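PDB 1ZU4: ftsY from Mycoplasma mycoides, which is the signal recognition particle receptor, represented here by its NG domain, a helical bundle joined to a P-loop NTPase-type domain. Local coordinates for residues Leu60-Thr65 with Ala77-Ser81; Leu82-Thr87 with Phe299-Ile305; Phe18-Ile22 with Val43-Thr47; Lys9-Ser14 with Met264-Gly270. All blocks are in the same frame, centred on the assembly; numbering follows the deposited sequence.

How the contacts relate
Two of the four contacts pack the helical bundle on itself and two join it to the P-loop-type domain. Contacts 1 and 3 lie within the bundle, their centres about 15 Å apart, and meet where Leu-78 packs on Phe-18, Ile-22 and Leu-44. Contacts 2 and 4 make the joins. Contact 2 continues contact 1 along helix 71-87, with centres about 14 Å apart, and Lys-64 is probably hydrogen-bonded to Gln-84 between them. Contact 4 shares helix 12-27 with contact 3, about 13 Å away between centres. Tyr-304 links contacts 2 and 4: its OH lies 2.7 Å from Gly-270 O. Contacts 1 and 4 do not touch, their nearest atoms being about 11 Å apart.

Contact 1: residues Leu60-Thr65 with Ala77-Ser81; sequences LVRKKT and ALVES
Ser-81 of helix 71-87 presses its short side chain against Leu-60 and Val-61 of helix 51-64, an example of a small polar residue serving as a packing surface. Its OG lies 3.3 Å from Leu-60 CB and 3.5 Å from Val-61 CG2. With OG beside its own backbone N (chi1 -56°), the hydroxyl turns back along the helix and donates to Ala-77 O at 2.8 Å, from above the carbonyl plane. That oxygen also receives Ser-81 N, and two bonds therefore grip it. Val-61 directs CG2 at the other helix, 3.7 Å from Leu-78 CA, and meets Leu-78 CD1 as well; helix 34-46 backs this apolar side through Phe-37 on Val-61 and Leu-44 on Leu-78. At the other end, Thr-65 CG2 sits a close 3.5 Å from Ala-77 CB. While its methyl faces across, Thr-65 OG1 turns back to its own chain and donates to Val-61 O at 2.6 Å.

Lys-64 covers the outer side. Its aliphatic chain passes over Ser-81 OG, then bends at its last torsion (chi4 -74°), bringing NZ to Glu-80 OE2 at 2.6 Å. This salt bridge uses the anti lone pair of OE2, and the same ammonium group reaches Gln-84 OE1, giving it two oxygen partners.

The contact thus grades from apolar to charged across one pair of helices. The hydroxyls of Ser-81 and Thr-65 both donate to carbonyls of their own chain segments, and the lysine charge is paired at the rim, an arrangement consistent with apolar packing of Val-61 against Ala-77 and Leu-78 beside satisfied polar groups.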
loop_
_atom_site.group_PDB
_atom_site.type_symbol
_atom_site.label_atom_id
_atom_site.label_comp_id
_atom_site.label_asym_id
_atom_site.label_seq_id
_atom_site.Cartn_x
_atom_site.Cartn_y
_atom_site.Cartn_z
ATOM N N LEU A 60 3.989 23.321 -9.773
ATOM C CA LEU A 60 5.028 22.656 -10.554
ATOM C C LEU A 60 4.855 22.716 -12.082
ATOM O O LEU A 60 5.804 23.028 -12.797
ATOM C CB LEU A 60 5.164 21.212 -10.090
ATOM C CG LEU A 60 5.979 21.050 -8.800
ATOM C CD1 LEU A 60 5.777 19.648 -8.255
ATOM C CD2 LEU A 60 7.479 21.413 -9.022
ATOM N N VAL A 61 3.653 22.394 -12.580
ATOM C CA VAL A 61 3.363 22.507 -14.020
ATOM C C VAL A 61 3.536 23.992 -14.459
ATOM O O VAL A 61 4.175 24.288 -15.456
ATOM C CB VAL A 61 1.941 22.056 -14.369
ATOM C CG1 VAL A 61 1.632 22.380 -15.852
ATOM C CG2 VAL A 61 1.750 20.535 -14.129
ATOM N N ARG A 62 3.040 24.915 -13.649
ATOM C CA ARG A 62 3.159 26.337 -13.966
ATOM C C ARG A 62 4.629 26.764 -14.003
ATOM O O ARG A 62 5.035 27.555 -14.840
ATOM C CB ARG A 62 2.287 27.156 -12.994
ATOM C CG ARG A 62 2.652 28.613 -13.029
ATOM C CD ARG A 62 1.521 29.573 -12.815
ATOM N NE ARG A 62 0.289 29.166 -12.126
ATOM C CZ ARG A 62 -0.861 29.791 -12.395
ATOM N NH1 ARG A 62 -0.856 30.725 -13.329
ATOM N NH2 ARG A 62 -2.005 29.494 -11.774
ATOM N N LYS A 63 5.447 26.184 -13.133
ATOM C CA LYS A 63 6.864 26.499 -13.104
ATOM C C LYS A 63 7.638 25.992 -14.321
ATOM O O LYS A 63 8.548 26.662 -14.811
ATOM C CB LYS A 63 7.487 25.925 -11.841
ATOM C CG LYS A 63 8.843 26.541 -11.563
ATOM C CD LYS A 63 8.988 26.817 -10.077
ATOM C CE LYS A 63 9.510 25.579 -9.390
ATOM N NZ LYS A 63 10.893 25.308 -9.902
ATOM N N LYS A 64 7.272 24.799 -14.781
ATOM C CA LYS A 64 7.929 24.100 -15.903
ATOM C C LYS A 64 7.531 24.644 -17.277
ATOM O O LYS A 64 8.115 24.290 -18.315
ATOM C CB LYS A 64 7.555 22.614 -15.815
ATOM C CG LYS A 64 8.236 21.903 -14.675
ATOM C CD LYS A 64 7.589 20.592 -14.275
ATOM C CE LYS A 64 8.008 20.239 -12.840
ATOM N NZ LYS A 64 9.440 19.768 -12.762
ATOM N N THR A 65 6.515 25.485 -17.338
ATOM C CA THR A 65 5.933 25.713 -18.663
ATOM C C THR A 65 5.812 27.200 -18.984
ATOM O O THR A 65 5.907 28.007 -18.105
ATOM C CB THR A 65 4.519 25.097 -18.771
ATOM O OG1 THR A 65 3.712 25.583 -17.719
ATOM C CG2 THR A 65 4.527 23.549 -18.660
ATOM N N ALA A 77 5.041 17.899 -18.672
ATOM C CA ALA A 77 5.145 18.725 -17.472
ATOM C C ALA A 77 4.321 18.159 -16.326
ATOM O O ALA A 77 4.810 18.026 -15.194
ATOM C CB ALA A 77 4.719 20.198 -17.807
ATOM N N LEU A 78 3.078 17.794 -16.649
ATOM C CA LEU A 78 2.158 17.255 -15.689
ATOM C C LEU A 78 2.650 15.905 -15.155
ATOM O O LEU A 78 2.627 15.683 -13.945
ATOM C CB LEU A 78 0.779 17.122 -16.329
ATOM C CG LEU A 78 -0.311 16.488 -15.493
ATOM C CD1 LEU A 78 -0.450 17.208 -14.127
ATOM C CD2 LEU A 78 -1.615 16.465 -16.299
ATOM N N VAL A 79 3.125 15.027 -16.047
ATOM C CA VAL A 79 3.646 13.704 -15.656
ATOM C C VAL A 79 4.797 13.874 -14.638
ATOM O O VAL A 79 4.793 13.256 -13.601
ATOM C CB VAL A 79 4.074 12.843 -16.888
ATOM C CG1 VAL A 79 4.759 11.564 -16.439
ATOM C CG2 VAL A 79 2.860 12.478 -17.761
ATOM N N GLU A 80 5.727 14.768 -14.949
ATOM C CA GLU A 80 6.858 15.078 -14.105
ATOM C C GLU A 80 6.446 15.709 -12.789
ATOM O O GLU A 80 6.999 15.374 -11.759
ATOM C CB GLU A 80 7.840 15.992 -14.871
ATOM C CG GLU A 80 9.043 16.441 -14.066
ATOM C CD GLU A 80 10.059 17.172 -14.961
ATOM O OE1 GLU A 80 10.530 16.565 -15.948
ATOM O OE2 GLU A 80 10.364 18.350 -14.685
ATOM N N SER A 81 5.452 16.595 -12.822
ATOM C CA SER A 81 4.965 17.275 -11.606
ATOM C C SER A 81 4.219 16.351 -10.657
ATOM O O SER A 81 4.218 16.587 -9.447
ATOM C CB SER A 81 4.081 18.492 -11.946
ATOM O OG SER A 81 4.773 19.437 -12.812
#

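Contact 2: residues Leu82-Thr87 with Phe299-Ile305; sequences LYQAYT and FDIDQYI
Tyr-83 and Asp-302 mark the closest backbone approach, 6.1 Å between their CA atoms, where segment 82-87 passes segment 301-305 at 143° between directions, with axes 9.6 Å apart. This is roughly antiparallel helix packing at the boundary of the NG architecture: helix 71-87 closes the helical bundle, while helix 301-308 follows the last strand of the P-loop-type domain.

Ile-301 is the hub, with each of its branches given a different job. CG1 stands anti to the backbone N and carries CD1 over one face of the Tyr-86 ring, a CH-pi contact 3.8 Å from the ring centroid and 22° off the normal. CG2 takes the other direction, toward Tyr-83 CE1 at 3.8 Å and the methyl of Thr-87. That threonine methyl in turn lies over a face of the Tyr-83 ring, so one face of that ring is covered from within its own helix. The plane of the Asp-302 carboxylate is almost perpendicular to that of the same ring. One turn further on, Ile-305 spreads CG2 and CD1 against Leu-82 CB, each at 3.8 Å, and rests CG1 near the backbone of Tyr-83.

At the other end the Tyr-86 and Phe-299 rings approach from opposite directions, their planes inclined by 45°; Phe-299 CE2 is 3.7 Å from Tyr-86 OH. That hydroxyl is also hydrogen-bonded to Ile-284 N, a second tie at the far end of the ring. The helix carrying Ile-301 is itself started by Asp-300 at its N-cap, whose OD1 accepts from Gln-303 N at 3.2 Å.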
loop_
_atom_site.group_PDB
_atom_site.type_symbol
_atom_site.label_atom_id
_atom_site.label_comp_id
_atom_site.label_asym_id
_atom_site.label_seq_id
_atom_site.Cartn_x
_atom_site.Cartn_y
_atom_site.Cartn_z
ATOM N N LEU A 82 3.576 15.315 -11.202
ATOM C CA LEU A 82 2.855 14.321 -10.387
ATOM C C LEU A 82 3.867 13.507 -9.597
ATOM O O LEU A 82 3.747 13.365 -8.381
ATOM C CB LEU A 82 1.999 13.413 -11.263
ATOM C CG LEU A 82 0.725 14.047 -11.860
ATOM C CD1 LEU A 82 0.217 13.195 -13.004
ATOM C CD2 LEU A 82 -0.426 14.335 -10.835
ATOM N N TYR A 83 4.869 12.992 -10.307
ATOM C CA TYR A 83 5.966 12.277 -9.703
ATOM C C TYR A 83 6.681 13.128 -8.658
ATOM O O TYR A 83 6.980 12.642 -7.537
ATOM C CB TYR A 83 6.936 11.836 -10.814
ATOM C CG TYR A 83 8.235 11.340 -10.310
ATOM C CD1 TYR A 83 8.408 9.982 -9.984
ATOM C CD2 TYR A 83 9.295 12.219 -10.125
ATOM C CE1 TYR A 83 9.584 9.530 -9.526
ATOM C CE2 TYR A 83 10.479 11.780 -9.616
ATOM C CZ TYR A 83 10.623 10.424 -9.353
ATOM O OH TYR A 83 11.785 9.978 -8.861
ATOM N N GLN A 84 7.022 14.376 -9.011
ATOM C CA GLN A 84 7.715 15.288 -8.041
ATOM C C GLN A 84 6.901 15.631 -6.776
ATOM O O GLN A 84 7.456 15.786 -5.665
ATOM C CB GLN A 84 8.234 16.550 -8.748
ATOM C CG GLN A 84 9.311 16.182 -9.764
ATOM C CD GLN A 84 10.014 17.381 -10.368
ATOM O OE1 GLN A 84 9.492 18.494 -10.385
ATOM N NE2 GLN A 84 11.196 17.137 -10.896
ATOM N N ALA A 85 5.578 15.713 -6.937
ATOM C CA ALA A 85 4.685 16.039 -5.827
ATOM C C ALA A 85 4.773 14.945 -4.764
ATOM O O ALA A 85 4.804 15.221 -3.558
ATOM C CB ALA A 85 3.272 16.183 -6.322
ATOM N N TYR A 86 4.817 13.708 -5.228
ATOM C CA TYR A 86 4.975 12.547 -4.362
ATOM C C TYR A 86 6.380 12.470 -3.798
ATOM O O TYR A 86 6.552 12.219 -2.606
ATOM C CB TYR A 86 4.673 11.267 -5.136
ATOM C CG TYR A 86 4.641 10.018 -4.292
ATOM C CD1 TYR A 86 3.431 9.580 -3.753
ATOM C CD2 TYR A 86 5.824 9.300 -3.984
ATOM C CE1 TYR A 86 3.359 8.446 -2.971
ATOM C CE2 TYR A 86 5.771 8.132 -3.160
ATOM C CZ TYR A 86 4.516 7.720 -2.686
ATOM O OH TYR A 86 4.355 6.614 -1.897
ATOM N N THR A 87 7.384 12.667 -4.646
ATOM C CA THR A 87 8.766 12.461 -4.200
ATOM C C THR A 87 9.324 13.651 -3.392
ATOM O O THR A 87 10.428 13.564 -2.896
ATOM C CB THR A 87 9.715 12.159 -5.392
ATOM O OG1 THR A 87 9.584 13.212 -6.353
ATOM C CG2 THR A 87 9.368 10.849 -6.061
ATOM N N PHE A 299 5.908 -1.249 -4.901
ATOM C CA PHE A 299 5.477 0.022 -5.380
ATOM C C PHE A 299 6.610 0.845 -5.984
ATOM O O PHE A 299 7.731 0.911 -5.456
ATOM C CB PHE A 299 4.880 0.811 -4.243
ATOM C CG PHE A 299 4.300 2.083 -4.669
ATOM C CD1 PHE A 299 3.095 2.098 -5.318
ATOM C CD2 PHE A 299 4.973 3.292 -4.439
ATOM C CE1 PHE A 299 2.540 3.303 -5.705
ATOM C CE2 PHE A 299 4.431 4.465 -4.851
ATOM C CZ PHE A 299 3.240 4.485 -5.476
ATOM N N ASP A 300 6.285 1.496 -7.084
ATOM C CA ASP A 300 7.227 2.290 -7.817
ATOM C C ASP A 300 6.404 3.491 -8.254
ATOM O O ASP A 300 5.481 3.402 -9.090
ATOM C CB ASP A 300 7.784 1.425 -8.954
ATOM C CG ASP A 300 8.644 2.192 -9.944
ATOM O OD1 ASP A 300 8.530 3.434 -9.978
ATOM O OD2 ASP A 300 9.410 1.528 -10.719
ATOM N N ILE A 301 6.729 4.631 -7.665
ATOM C CA ILE A 301 5.956 5.840 -7.920
ATOM C C ILE A 301 6.033 6.285 -9.380
ATOM O O ILE A 301 5.013 6.760 -9.907
ATOM C CB ILE A 301 6.340 7.024 -6.983
ATOM C CG1 ILE A 301 5.488 8.272 -7.317
ATOM C CG2 ILE A 301 7.859 7.314 -7.020
ATOM C CD1 ILE A 301 3.993 8.058 -7.104
ATOM N N ASP A 302 7.194 6.142 -10.039
ATOM C CA ASP A 302 7.257 6.531 -11.471
ATOM C C ASP A 302 6.325 5.660 -12.338
ATOM O O ASP A 302 5.669 6.147 -13.265
ATOM C CB ASP A 302 8.680 6.631 -12.027
ATOM C CG ASP A 302 8.721 7.280 -13.391
ATOM O OD1 ASP A 302 8.324 8.477 -13.529
ATOM O OD2 ASP A 302 9.088 6.578 -14.365
ATOM N N GLN A 303 6.245 4.387 -12.014
ATOM C CA GLN A 303 5.390 3.472 -12.739
ATOM C C GLN A 303 3.916 3.775 -12.493
ATOM O O GLN A 303 3.104 3.716 -13.404
ATOM C CB GLN A 303 5.718 2.032 -12.353
ATOM C CG GLN A 303 6.990 1.506 -13.052
ATOM C CD GLN A 303 6.834 1.431 -14.560
ATOM O OE1 GLN A 303 6.130 0.554 -15.058
ATOM N NE2 GLN A 303 7.466 2.355 -15.294
ATOM N N TYR A 304 3.570 4.041 -11.238
ATOM C CA TYR A 304 2.222 4.433 -10.899
ATOM C C TYR A 304 1.837 5.655 -11.749
ATOM O O TYR A 304 0.805 5.649 -12.431
ATOM C CB TYR A 304 2.168 4.783 -9.411
ATOM C CG TYR A 304 0.821 5.202 -8.896
ATOM C CD1 TYR A 304 -0.082 4.255 -8.410
ATOM C CD2 TYR A 304 0.478 6.563 -8.820
ATOM C CE1 TYR A 304 -1.307 4.654 -7.893
ATOM C CE2 TYR A 304 -0.726 6.962 -8.331
ATOM C CZ TYR A 304 -1.613 6.010 -7.864
ATOM O OH TYR A 304 -2.786 6.429 -7.369
ATOM N N ILE A 305 2.703 6.670 -11.760
ATOM C CA ILE A 305 2.404 7.912 -12.512
ATOM C C ILE A 305 2.343 7.707 -14.043
ATOM O O ILE A 305 1.444 8.197 -14.715
ATOM C CB ILE A 305 3.437 9.039 -12.160
ATOM C CG1 ILE A 305 3.350 9.402 -10.667
ATOM C CG2 ILE A 305 3.201 10.304 -12.996
ATOM C CD1 ILE A 305 1.960 9.738 -10.184
#

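Contact 3: residues Phe18-Ile22 with Val43-Thr47; sequences FSKDI and VLIQT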
loop_
_atom_site.group_PDB
_atom_site.type_symbol
_atom_site.label_atom_id
_atom_site.label_comp_id
_atom_site.label_asym_id
_atom_site.label_seq_id
_atom_site.Cartn_x
_atom_site.Cartn_y
_atom_site.Cartn_z
ATOM N N PHE A 18 -8.706 9.838 -15.867
ATOM C CA PHE A 18 -7.771 10.950 -15.937
ATOM C C PHE A 18 -7.584 11.389 -17.402
ATOM O O PHE A 18 -7.711 12.565 -17.709
ATOM C CB PHE A 18 -6.444 10.522 -15.271
ATOM C CG PHE A 18 -5.489 11.651 -14.982
ATOM C CD1 PHE A 18 -4.130 11.401 -14.933
ATOM C CD2 PHE A 18 -5.938 12.965 -14.798
ATOM C CE1 PHE A 18 -3.214 12.421 -14.637
ATOM C CE2 PHE A 18 -5.021 13.997 -14.495
ATOM C CZ PHE A 18 -3.664 13.724 -14.413
ATOM N N SER A 19 -7.313 10.460 -18.324
ATOM C CA SER A 19 -7.184 10.861 -19.737
ATOM C C SER A 19 -8.474 11.400 -20.364
ATOM O O SER A 19 -8.415 12.224 -21.296
ATOM C CB SER A 19 -6.669 9.721 -20.603
ATOM O OG SER A 19 -7.666 8.730 -20.745
ATOM N N LYS A 20 -9.627 10.924 -19.893
ATOM C CA LYS A 20 -10.900 11.424 -20.404
ATOM C C LYS A 20 -11.007 12.905 -20.083
ATOM O O LYS A 20 -11.366 13.701 -20.950
ATOM C CB LYS A 20 -12.085 10.668 -19.810
ATOM C CG LYS A 20 -13.428 10.962 -20.486
ATOM C CD LYS A 20 -14.566 10.644 -19.503
ATOM C CE LYS A 20 -15.914 10.584 -20.252
ATOM N NZ LYS A 20 -16.530 11.956 -20.371
ATOM N N ASP A 21 -10.663 13.273 -18.850
ATOM C CA ASP A 21 -10.628 14.682 -18.453
ATOM C C ASP A 21 -9.535 15.480 -19.151
ATOM O O ASP A 21 -9.754 16.644 -19.534
ATOM C CB ASP A 21 -10.471 14.811 -16.927
ATOM C CG ASP A 21 -11.725 14.389 -16.183
ATOM O OD1 ASP A 21 -12.764 14.143 -16.874
ATOM O OD2 ASP A 21 -11.672 14.299 -14.934
ATOM N N ILE A 22 -8.356 14.882 -19.311
ATOM C CA ILE A 22 -7.264 15.590 -19.993
ATOM C C ILE A 22 -7.597 15.841 -21.484
ATOM O O ILE A 22 -7.313 16.918 -22.049
ATOM C CB ILE A 22 -5.911 14.866 -19.803
ATOM C CG1 ILE A 22 -5.447 14.933 -18.336
ATOM C CG2 ILE A 22 -4.831 15.369 -20.809
ATOM C CD1 ILE A 22 -5.009 16.294 -17.871
ATOM N N VAL A 43 -9.519 19.606 -13.248
ATOM C CA VAL A 43 -9.191 18.217 -13.549
ATOM C C VAL A 43 -8.417 17.524 -12.411
ATOM O O VAL A 43 -8.727 16.400 -12.069
ATOM C CB VAL A 43 -8.396 18.131 -14.833
ATOM C CG1 VAL A 43 -7.842 16.708 -15.052
ATOM C CG2 VAL A 43 -9.234 18.620 -16.029
ATOM N N LEU A 44 -7.429 18.190 -11.811
ATOM C CA LEU A 44 -6.620 17.547 -10.776
ATOM C C LEU A 44 -7.496 17.236 -9.591
ATOM O O LEU A 44 -7.351 16.185 -8.938
ATOM C CB LEU A 44 -5.445 18.447 -10.360
ATOM C CG LEU A 44 -4.403 18.577 -11.471
ATOM C CD1 LEU A 44 -3.303 19.500 -11.083
ATOM C CD2 LEU A 44 -3.840 17.221 -11.935
ATOM N N ILE A 45 -8.467 18.121 -9.332
ATOM C CA ILE A 45 -9.370 17.914 -8.194
ATOM C C ILE A 45 -10.133 16.587 -8.371
ATOM O O ILE A 45 -10.298 15.814 -7.428
ATOM C CB ILE A 45 -10.353 19.122 -7.971
ATOM C CG1 ILE A 45 -9.570 20.333 -7.447
ATOM C CG2 ILE A 45 -11.471 18.704 -6.963
ATOM C CD1 ILE A 45 -10.220 21.699 -7.606
ATOM N N GLN A 46 -10.549 16.299 -9.594
ATOM C CA GLN A 46 -11.381 15.121 -9.827
ATOM C C GLN A 46 -10.669 13.781 -9.673
ATOM O O GLN A 46 -11.324 12.745 -9.604
ATOM C CB GLN A 46 -12.062 15.209 -11.188
ATOM C CG GLN A 46 -13.200 16.269 -11.213
ATOM C CD GLN A 46 -13.661 16.552 -12.615
ATOM O OE1 GLN A 46 -13.054 17.364 -13.322
ATOM N NE2 GLN A 46 -14.746 15.886 -13.042
ATOM N N THR A 47 -9.337 13.793 -9.660
ATOM C CA THR A 47 -8.515 12.598 -9.371
ATOM C C THR A 47 -8.600 12.170 -7.905
ATOM O O THR A 47 -8.142 11.060 -7.528
ATOM C CB THR A 47 -7.017 12.836 -9.717
ATOM O OG1 THR A 47 -6.392 13.615 -8.689
ATOM C CG2 THR A 47 -6.857 13.524 -11.057
HETATM O O HOH W 1 -9.382 13.885 -13.504
#
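Phe-18, Ile-22 and Val-43 form a buried apolar contact between the first two long helices of the bundle, 12-27 and 34-46, with a water bridge along its polar side. Val-43 is at the centre. Its CG1, anti to the backbone N (chi1 171°), is reached by three side chains of the other helix: it meets Asp-21 CB at 3.7 Å, Ile-22 CD1 at 4.0 Å, and the edge of the Phe-18 ring at CE2, also 4.0 Å. The phenyl group crosses the valine at about a right angle and extends onward to the methyl of Thr-47, which stands 3.9 Å from Phe-18 CD2, and to Leu-44 CD2. Thr-47 turns its OG1 back to Leu-44 O, to which it donates at 2.8 Å in the carbonyl plane, with its methyl toward the ring.

Asp-21 keeps its carbon against the valine and sends its carboxylate outward. A water donates one proton to Asp-21 OD2 at 2.7 Å and another to Val-43 O at 3.0 Å, joining an acidic side chain to a backbone carbonyl that could not bond directly.

Further in, Leu-78 of helix 71-87 packs on Phe-18 and Ile-22, and Phe-312 meets the Phe-18 ring edge-to-face. Such an apolar layer between neighbouring helices, with the aspartate at its more open side, is consistent with the core of an SRP54-type helical bundle.

Contact 4: residues Lys9-Ser14 with Met264-Gly270; sequences KAMLKS and MDSTSKG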
loop_
_atom_site.group_PDB
_atom_site.type_symbol
_atom_site.label_atom_id
_atom_site.label_comp_id
_atom_site.label_asym_id
_atom_site.label_seq_id
_atom_site.Cartn_x
_atom_site.Cartn_y
_atom_site.Cartn_z
ATOM N N LYS A 9 -2.721 -3.103 -16.198
ATOM C CA LYS A 9 -4.049 -3.602 -15.803
ATOM C C LYS A 9 -4.514 -2.911 -14.520
ATOM O O LYS A 9 -5.690 -2.571 -14.377
ATOM C CB LYS A 9 -4.042 -5.130 -15.632
ATOM C CG LYS A 9 -3.956 -5.919 -16.969
ATOM C CD LYS A 9 -2.927 -7.063 -16.875
ATOM C CE LYS A 9 -2.476 -7.566 -18.290
ATOM N NZ LYS A 9 -1.503 -8.733 -18.238
ATOM N N ALA A 10 -3.576 -2.695 -13.602
ATOM C CA ALA A 10 -3.854 -2.029 -12.337
ATOM C C ALA A 10 -4.390 -0.600 -12.516
ATOM O O ALA A 10 -5.232 -0.169 -11.771
ATOM C CB ALA A 10 -2.600 -1.971 -11.503
ATOM N N MET A 11 -3.850 0.121 -13.490
ATOM C CA MET A 11 -4.117 1.529 -13.644
ATOM C C MET A 11 -5.079 1.767 -14.774
ATOM O O MET A 11 -5.330 2.902 -15.124
ATOM C CB MET A 11 -2.802 2.288 -13.870
ATOM C CG MET A 11 -1.759 1.984 -12.783
ATOM S SD MET A 11 -2.180 2.615 -11.150
ATOM C CE MET A 11 -2.342 4.398 -11.490
ATOM N N LEU A 12 -5.660 0.697 -15.334
ATOM C CA LEU A 12 -6.542 0.880 -16.485
ATOM C C LEU A 12 -7.719 1.820 -16.229
ATOM O O LEU A 12 -7.985 2.711 -17.056
ATOM C CB LEU A 12 -7.045 -0.483 -16.969
ATOM C CG LEU A 12 -7.781 -0.593 -18.282
ATOM C CD1 LEU A 12 -6.914 -0.054 -19.437
ATOM C CD2 LEU A 12 -8.086 -2.081 -18.467
ATOM N N LYS A 13 -8.457 1.611 -15.132
ATOM C CA LYS A 13 -9.653 2.401 -14.877
ATOM C C LYS A 13 -9.287 3.840 -14.511
ATOM O O LYS A 13 -9.946 4.757 -14.964
ATOM C CB LYS A 13 -10.505 1.834 -13.733
ATOM C CG LYS A 13 -11.337 0.609 -14.052
ATOM C CD LYS A 13 -12.406 0.435 -12.986
ATOM C CE LYS A 13 -13.247 -0.800 -13.253
ATOM N NZ LYS A 13 -12.565 -2.036 -12.798
ATOM N N SER A 14 -8.262 4.034 -13.667
ATOM C CA SER A 14 -7.903 5.400 -13.245
ATOM C C SER A 14 -7.298 6.198 -14.407
ATOM O O SER A 14 -7.516 7.413 -14.529
ATOM C CB SER A 14 -6.970 5.378 -12.006
ATOM O OG SER A 14 -5.836 4.588 -12.276
ATOM N N MET A 264 -6.170 -1.439 -6.570
ATOM C CA MET A 264 -5.984 -0.334 -7.495
ATOM C C MET A 264 -6.772 -0.549 -8.777
ATOM O O MET A 264 -7.378 0.378 -9.289
ATOM C CB MET A 264 -4.506 -0.117 -7.808
ATOM C CG MET A 264 -4.207 1.310 -8.320
ATOM S SD MET A 264 -4.863 2.705 -7.336
ATOM C CE MET A 264 -5.177 3.912 -8.634
ATOM N N ASP A 265 -6.742 -1.780 -9.294
ATOM C CA ASP A 265 -7.460 -2.176 -10.521
ATOM C C ASP A 265 -8.950 -1.808 -10.566
ATOM O O ASP A 265 -9.521 -1.640 -11.666
ATOM C CB ASP A 265 -7.285 -3.683 -10.797
ATOM C CG ASP A 265 -7.912 -4.568 -9.717
ATOM O OD1 ASP A 265 -7.710 -4.291 -8.523
ATOM O OD2 ASP A 265 -8.580 -5.576 -10.045
ATOM N N SER A 266 -9.565 -1.694 -9.390
ATOM C CA SER A 266 -11.006 -1.488 -9.236
ATOM C C SER A 266 -11.312 -0.005 -8.982
ATOM O O SER A 266 -12.478 0.400 -8.873
ATOM C CB SER A 266 -11.538 -2.326 -8.052
ATOM O OG SER A 266 -11.044 -3.663 -8.062
ATOM N N THR A 267 -10.245 0.791 -8.915
ATOM C CA THR A 267 -10.280 2.200 -8.555
ATOM C C THR A 267 -10.238 3.089 -9.815
ATOM O O THR A 267 -9.335 2.943 -10.653
ATOM C CB THR A 267 -9.063 2.521 -7.651
ATOM O OG1 THR A 267 -9.102 1.664 -6.501
ATOM C CG2 THR A 267 -9.033 3.940 -7.230
ATOM N N SER A 268 -11.202 4.007 -9.909
ATOM C CA SER A 268 -11.277 4.968 -11.017
ATOM C C SER A 268 -10.608 6.312 -10.738
ATOM O O SER A 268 -10.408 7.076 -11.650
ATOM C CB SER A 268 -12.738 5.185 -11.443
ATOM O OG SER A 268 -13.219 4.055 -12.172
ATOM N N LYS A 269 -10.229 6.584 -9.487
ATOM C CA LYS A 269 -9.621 7.874 -9.160
ATOM C C LYS A 269 -8.174 7.765 -8.733
ATOM O O LYS A 269 -7.877 7.483 -7.551
ATOM C CB LYS A 269 -10.425 8.588 -8.056
ATOM C CG LYS A 269 -11.921 8.773 -8.421
ATOM C CD LYS A 269 -12.113 9.273 -9.868
ATOM C CE LYS A 269 -13.581 9.595 -10.135
ATOM N NZ LYS A 269 -14.089 10.431 -9.018
ATOM N N GLY A 270 -7.267 8.042 -9.668
ATOM C CA GLY A 270 -5.840 7.797 -9.434
ATOM C C GLY A 270 -5.070 8.799 -8.595
ATOM O O GLY A 270 -3.856 8.705 -8.476
HETATM O O HOH W 2 -7.799 -1.088 -13.846
HETATM O O HOH W 3 -7.018 2.112 -11.793
HETATM O O HOH W 4 -7.722 9.171 -12.238
#
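Lys-13 lies along segment 264-270, and a bend at its last torsion (chi4 80°) brings NZ to Asp-265 O, to which it donates at a long 3.3 Å, tilted 20° from the carbonyl plane. Beside it the two backbones come very near: Ala-10 O receives a CA-H...O contact from Asp-265 CA, and Ser-14 CA gives one to Ser-268 O at 3.4 Å. On the inner side Met-11 SD rests 3.7 Å from Met-264 CG, and Met-264 CE comes to 3.8 Å from Ser-14 OG.

Waters bridge the two segments. One accepts from Lys-13 N and lies 2.8 Å from Asp-265 O; another accepts from Ser-14 N and lies 2.7 Å from Thr-267 O. A third accepts a hydrogen bond from Gly-270 N at 2.8 Å and donates to Ser-14 O. Backbone groups around Met-11, where helical geometry is interrupted, are thereby joined to the loop largely through solvent.

Further out, Thr-267 OG1 is held by Lys-263 O, and Gly-270 O by Tyr-304 OH. The loop leads from strand 258-262 to helix 272-280, with helices 7-10 and 12-27 packed beside it and helix 301-308 packed against both methionines.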